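Local coordinates for protein predicted sugar phosphatases of the HAD superfamily (Cytophaga hutchinsonii, PDB 2HX1) that probably hydrolyses phosphate esters of sugars with the help of a bound magnesium ion, as a member of the HAD superfamily, at residues Ile239-Leu253 with Ile266-Ala280. Residues are numbered along the deposited sequence; the frame is centred on the assembly and turned at random.
Sequences ILGGNKFGLDTALVL and IKSTGIVPTHICESA. With EDO (1,2-ethanediol), chain O.
N243, T249 and T274 knit the entry of strand 275-277 to helix 235-245 and strand 248-252. ND2 of N243 donates to V272 O at 2.7 Å, arriving above the carbonyl plane. T249 OG1 gives its proton to N243 OD1 (3.0 Å) and accepts from T274 N at 3.2 Å; a first torsion of 58° sets this hydroxyl between its own backbone N and carbonyl carbon, turned to the incoming chain. The exchange is reciprocal, since T249 N donates almost straight (171°) to T274 OG1, 2.9 Å away. Beyond this pair the strands run parallel, H275 N bonding to T249 O, L251 N to H275 O, and C277 N to L251 O at 2.8 Å. Beside the polar network, I239 CG2 meets I271 CG2 at 3.7 Å, while the P273 ring lies with its CG against L251 CB (3.9 Å). An alanine in place of N243 would probably leave V272 O without this donor and the T249 hydroxyl without the acceptor for its proton, held then by T274 N alone among the bonds described here.

Further out, K94 of the second subunit also bonds to N243 OD1, and H275 reaches E5 and Y14. The contact belongs to a right-handed beta-alpha-beta crossover at one edge of the Rossmann-like HAD core sheet. Its chemistry implies that paired amide and hydroxyl groups fix the chain ahead of the edge strand before backbone bonding takes over.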
loop_
_atom_site.group_PDB
_atom_site.type_symbol
_atom_site.label_atom_id
_atom_site.label_comp_id
_atom_site.label_asym_id
_atom_site.label_seq_id
_atom_site.Cartn_x
_atom_site.Cartn_y
_atom_site.Cartn_z
ATOM N N ILE A 239 3.785 21.700 -3.955
ATOM C CA ILE A 239 3.482 21.967 -5.355
ATOM C C ILE A 239 2.103 21.437 -5.677
ATOM O O ILE A 239 1.302 22.154 -6.253
ATOM C CB ILE A 239 4.517 21.350 -6.307
ATOM C CG1 ILE A 239 5.949 21.732 -5.878
ATOM C CG2 ILE A 239 4.235 21.798 -7.752
ATOM C CD1 ILE A 239 6.188 23.233 -5.689
ATOM N N LEU A 240 1.829 20.183 -5.300
ATOM C CA LEU A 240 0.478 19.586 -5.472
ATOM C C LEU A 240 -0.550 20.429 -4.748
ATOM O O LEU A 240 -1.573 20.827 -5.326
ATOM C CB LEU A 240 0.465 18.136 -4.931
ATOM C CG LEU A 240 -0.867 17.365 -4.961
ATOM C CD1 LEU A 240 -1.350 17.287 -6.367
ATOM C CD2 LEU A 240 -0.788 15.970 -4.311
ATOM N N GLY A 241 -0.257 20.748 -3.483
ATOM C CA GLY A 241 -1.163 21.530 -2.655
ATOM C C GLY A 241 -1.494 22.861 -3.280
ATOM O O GLY A 241 -2.655 23.194 -3.451
ATOM N N GLY A 242 -0.464 23.625 -3.648
ATOM C CA GLY A 242 -0.650 24.924 -4.318
ATOM C C GLY A 242 -1.418 24.825 -5.629
ATOM O O GLY A 242 -2.344 25.587 -5.882
ATOM N N ASN A 243 -1.024 23.892 -6.477
ATOM C CA ASN A 243 -1.675 23.731 -7.782
ATOM C C ASN A 243 -3.190 23.449 -7.667
ATOM O O ASN A 243 -4.026 24.086 -8.321
ATOM C CB ASN A 243 -0.983 22.592 -8.524
ATOM C CG ASN A 243 0.282 23.024 -9.217
ATOM O OD1 ASN A 243 0.567 24.209 -9.332
ATOM N ND2 ASN A 243 1.034 22.050 -9.726
ATOM N N LYS A 244 -3.537 22.507 -6.800
ATOM C CA LYS A 244 -4.934 22.161 -6.596
ATOM C C LYS A 244 -5.766 23.355 -6.139
ATOM O O LYS A 244 -6.922 23.463 -6.500
ATOM C CB LYS A 244 -5.060 21.022 -5.581
ATOM C CG LYS A 244 -4.567 19.705 -6.043
ATOM C CD LYS A 244 -4.797 18.616 -4.975
ATOM C CE LYS A 244 -6.300 18.209 -4.857
ATOM N NZ LYS A 244 -6.469 17.061 -3.887
ATOM N N PHE A 245 -5.175 24.234 -5.334
ATOM C CA PHE A 245 -5.880 25.406 -4.830
ATOM C C PHE A 245 -5.947 26.533 -5.849
ATOM O O PHE A 245 -6.682 27.479 -5.640
ATOM C CB PHE A 245 -5.204 25.940 -3.574
ATOM C CG PHE A 245 -6.007 26.969 -2.849
ATOM C CD1 PHE A 245 -7.220 26.622 -2.260
ATOM C CD2 PHE A 245 -5.573 28.263 -2.732
ATOM C CE1 PHE A 245 -7.978 27.564 -1.591
ATOM C CE2 PHE A 245 -6.337 29.229 -2.055
ATOM C CZ PHE A 245 -7.528 28.874 -1.473
ATOM N N GLY A 246 -5.192 26.449 -6.932
ATOM C CA GLY A 246 -5.195 27.494 -7.958
ATOM C C GLY A 246 -4.005 28.431 -7.888
ATOM O O GLY A 246 -3.882 29.347 -8.709
ATOM N N LEU A 247 -3.108 28.209 -6.929
ATOM C CA LEU A 247 -1.936 29.090 -6.790
ATOM C C LEU A 247 -0.942 28.788 -7.909
ATOM O O LEU A 247 -0.931 27.689 -8.448
ATOM C CB LEU A 247 -1.263 28.900 -5.428
ATOM C CG LEU A 247 -2.132 29.038 -4.173
ATOM C CD1 LEU A 247 -1.305 28.762 -2.912
ATOM C CD2 LEU A 247 -2.765 30.441 -4.138
ATOM N N ASP A 248 -0.118 29.764 -8.292
ATOM C CA ASP A 248 1.063 29.400 -9.101
ATOM C C ASP A 248 2.019 28.772 -8.105
ATOM O O ASP A 248 1.916 29.007 -6.894
ATOM C CB ASP A 248 1.714 30.597 -9.772
ATOM C CG ASP A 248 1.071 30.954 -11.108
ATOM O OD1 ASP A 248 0.044 30.352 -11.491
ATOM O OD2 ASP A 248 1.606 31.862 -11.774
ATOM N N THR A 249 2.916 27.953 -8.619
ATOM C CA THR A 249 3.885 27.262 -7.822
ATOM C C THR A 249 5.310 27.346 -8.395
ATOM O O THR A 249 5.523 27.235 -9.599
ATOM C CB THR A 249 3.477 25.768 -7.648
ATOM O OG1 THR A 249 3.351 25.145 -8.940
ATOM C CG2 THR A 249 2.176 25.681 -6.874
ATOM N N ALA A 250 6.280 27.472 -7.501
ATOM C CA ALA A 250 7.681 27.438 -7.879
ATOM C C ALA A 250 8.370 26.354 -7.088
ATOM O O ALA A 250 8.396 26.396 -5.849
ATOM C CB ALA A 250 8.359 28.810 -7.649
ATOM N N LEU A 251 8.861 25.350 -7.798
ATOM C CA LEU A 251 9.733 24.328 -7.229
ATOM C C LEU A 251 11.148 24.886 -7.089
ATOM O O LEU A 251 11.778 25.274 -8.090
ATOM C CB LEU A 251 9.823 23.096 -8.134
ATOM C CG LEU A 251 10.681 21.971 -7.529
ATOM C CD1 LEU A 251 10.009 21.342 -6.276
ATOM C CD2 LEU A 251 11.009 20.902 -8.545
ATOM N N VAL A 252 11.655 24.890 -5.865
ATOM C CA VAL A 252 13.094 25.137 -5.648
ATOM C C VAL A 252 13.868 23.839 -5.501
ATOM O O VAL A 252 13.308 22.793 -5.145
ATOM C CB VAL A 252 13.380 26.062 -4.476
ATOM C CG1 VAL A 252 12.947 27.456 -4.846
ATOM C CG2 VAL A 252 12.735 25.557 -3.190
ATOM N N LEU A 253 15.161 23.897 -5.806
ATOM C CA LEU A 253 15.968 22.680 -5.877
ATOM C C LEU A 253 16.915 22.533 -4.666
ATOM O O LEU A 253 17.851 21.726 -4.690
ATOM C CB LEU A 253 16.732 22.662 -7.213
ATOM C CG LEU A 253 15.851 22.729 -8.476
ATOM C CD1 LEU A 253 16.698 22.991 -9.751
ATOM C CD2 LEU A 253 14.986 21.456 -8.607
ATOM N N ILE A 266 9.000 14.746 -11.548
ATOM C CA ILE A 266 7.876 15.485 -12.097
ATOM C C ILE A 266 7.079 14.581 -13.065
ATOM O O ILE A 266 5.843 14.526 -13.012
ATOM C CB ILE A 266 8.324 16.810 -12.734
ATOM C CG1 ILE A 266 8.831 17.756 -11.638
ATOM C CG2 ILE A 266 7.175 17.471 -13.521
ATOM C CD1 ILE A 266 9.658 18.936 -12.144
ATOM N N LYS A 267 7.797 13.837 -13.900
ATOM C CA LYS A 267 7.190 12.925 -14.867
ATOM C C LYS A 267 6.478 11.759 -14.201
ATOM O O LYS A 267 5.403 11.355 -14.651
ATOM C CB LYS A 267 8.251 12.394 -15.840
ATOM C CG LYS A 267 7.692 11.623 -17.046
ATOM C CD LYS A 267 8.749 11.494 -18.181
ATOM C CE LYS A 267 8.320 10.479 -19.241
ATOM N NZ LYS A 267 9.104 10.535 -20.529
ATOM N N SER A 268 7.072 11.202 -13.146
ATOM C CA SER A 268 6.479 10.024 -12.485
ATOM C C SER A 268 5.234 10.369 -11.648
ATOM O O SER A 268 4.310 9.567 -11.542
ATOM C CB SER A 268 7.546 9.273 -11.693
ATOM O OG SER A 268 7.692 9.824 -10.417
ATOM N N THR A 269 5.164 11.583 -11.110
ATOM C CA THR A 269 4.003 12.013 -10.311
ATOM C C THR A 269 2.973 12.800 -11.137
ATOM O O THR A 269 1.776 12.860 -10.786
ATOM C CB THR A 269 4.431 12.905 -9.115
ATOM O OG1 THR A 269 5.049 14.092 -9.604
ATOM C CG2 THR A 269 5.407 12.202 -8.174
ATOM N N GLY A 270 3.417 13.396 -12.233
ATOM C CA GLY A 270 2.561 14.305 -12.986
ATOM C C GLY A 270 2.226 15.588 -12.234
ATOM O O GLY A 270 1.265 16.321 -12.577
ATOM N N ILE A 271 3.026 15.877 -11.214
ATOM C CA ILE A 271 2.876 17.106 -10.460
ATOM C C ILE A 271 3.811 18.151 -11.067
ATOM O O ILE A 271 5.025 18.125 -10.828
ATOM C CB ILE A 271 3.198 16.917 -8.958
ATOM C CG1 ILE A 271 2.230 15.907 -8.318
ATOM C CG2 ILE A 271 3.127 18.282 -8.224
ATOM C CD1 ILE A 271 2.717 15.322 -6.955
ATOM N N VAL A 272 3.223 19.054 -11.855
ATOM C CA VAL A 272 3.974 20.036 -12.630
ATOM C C VAL A 272 3.981 21.410 -11.959
ATOM O O VAL A 272 2.931 21.999 -11.706
ATOM C CB VAL A 272 3.397 20.111 -14.070
ATOM C CG1 VAL A 272 4.257 20.993 -14.965
ATOM C CG2 VAL A 272 3.315 18.715 -14.636
ATOM N N PRO A 273 5.183 21.937 -11.669
ATOM C CA PRO A 273 5.229 23.294 -11.129
ATOM C C PRO A 273 5.121 24.356 -12.231
ATOM O O PRO A 273 5.580 24.125 -13.355
ATOM C CB PRO A 273 6.598 23.350 -10.436
ATOM C CG PRO A 273 7.393 22.256 -11.002
ATOM C CD PRO A 273 6.522 21.362 -11.830
ATOM N N THR A 274 4.523 25.505 -11.906
ATOM C CA THR A 274 4.493 26.643 -12.829
ATOM C C THR A 274 5.936 26.992 -13.226
ATOM O O THR A 274 6.227 27.190 -14.406
ATOM C CB THR A 274 3.774 27.886 -12.245
ATOM O OG1 THR A 274 2.636 27.488 -11.441
ATOM C CG2 THR A 274 3.329 28.858 -13.385
ATOM N N HIS A 275 6.845 27.010 -12.241
ATOM C CA HIS A 275 8.220 27.420 -12.469
ATOM C C HIS A 275 9.184 26.542 -11.673
ATOM O O HIS A 275 8.801 25.946 -10.663
ATOM C CB HIS A 275 8.432 28.851 -11.992
ATOM C CG HIS A 275 7.514 29.848 -12.601
ATOM N ND1 HIS A 275 7.564 30.192 -13.933
ATOM C CD2 HIS A 275 6.514 30.584 -12.055
ATOM C CE1 HIS A 275 6.623 31.093 -14.182
ATOM N NE2 HIS A 275 5.973 31.346 -13.056
ATOM N N ILE A 276 10.428 26.474 -12.144
ATOM C CA ILE A 276 11.489 25.782 -11.435
ATOM C C ILE A 276 12.597 26.787 -11.237
ATOM O O ILE A 276 12.908 27.532 -12.165
ATOM C CB ILE A 276 11.987 24.514 -12.160
ATOM C CG1 ILE A 276 10.798 23.581 -12.429
ATOM C CG2 ILE A 276 13.085 23.803 -11.291
ATOM C CD1 ILE A 276 11.081 22.377 -13.318
ATOM N N CYS A 277 13.105 26.869 -10.004
ATOM C CA CYS A 277 14.180 27.800 -9.646
ATOM C C CYS A 277 15.231 27.041 -8.862
ATOM O O CYS A 277 14.920 26.079 -8.169
ATOM C CB CYS A 277 13.668 28.930 -8.751
ATOM S SG CYS A 277 12.268 29.876 -9.352
ATOM N N GLU A 278 16.474 27.485 -8.960
ATOM C CA GLU A 278 17.563 26.921 -8.194
ATOM C C GLU A 278 17.321 27.095 -6.678
ATOM O O GLU A 278 17.483 26.161 -5.918
ATOM C CB GLU A 278 18.886 27.561 -8.659
ATOM C CG GLU A 278 20.008 27.542 -7.621
ATOM C CD GLU A 278 21.231 28.330 -8.065
ATOM O OE1 GLU A 278 21.084 29.495 -8.544
ATOM O OE2 GLU A 278 22.337 27.758 -7.936
ATOM N N SER A 279 16.942 28.298 -6.254
ATOM C CA SER A 279 16.621 28.553 -4.865
ATOM C C SER A 279 15.787 29.822 -4.704
ATOM O O SER A 279 15.599 30.588 -5.651
ATOM C CB SER A 279 17.910 28.700 -4.035
ATOM O OG SER A 279 18.270 30.060 -3.886
ATOM N N ALA A 280 15.317 30.035 -3.480
ATOM C CA ALA A 280 14.563 31.223 -3.119
ATOM C C ALA A 280 15.456 32.375 -2.693
ATOM O O ALA A 280 14.954 33.460 -2.366
ATOM C CB ALA A 280 13.550 30.899 -1.987
HETATM C C1 EDO O . -0.173 13.120 -8.159
HETATM O O1 EDO O . 0.981 12.278 -8.325
HETATM C C2 EDO O . -0.481 13.293 -6.658
HETATM O O2 EDO O . -1.336 12.262 -6.120
#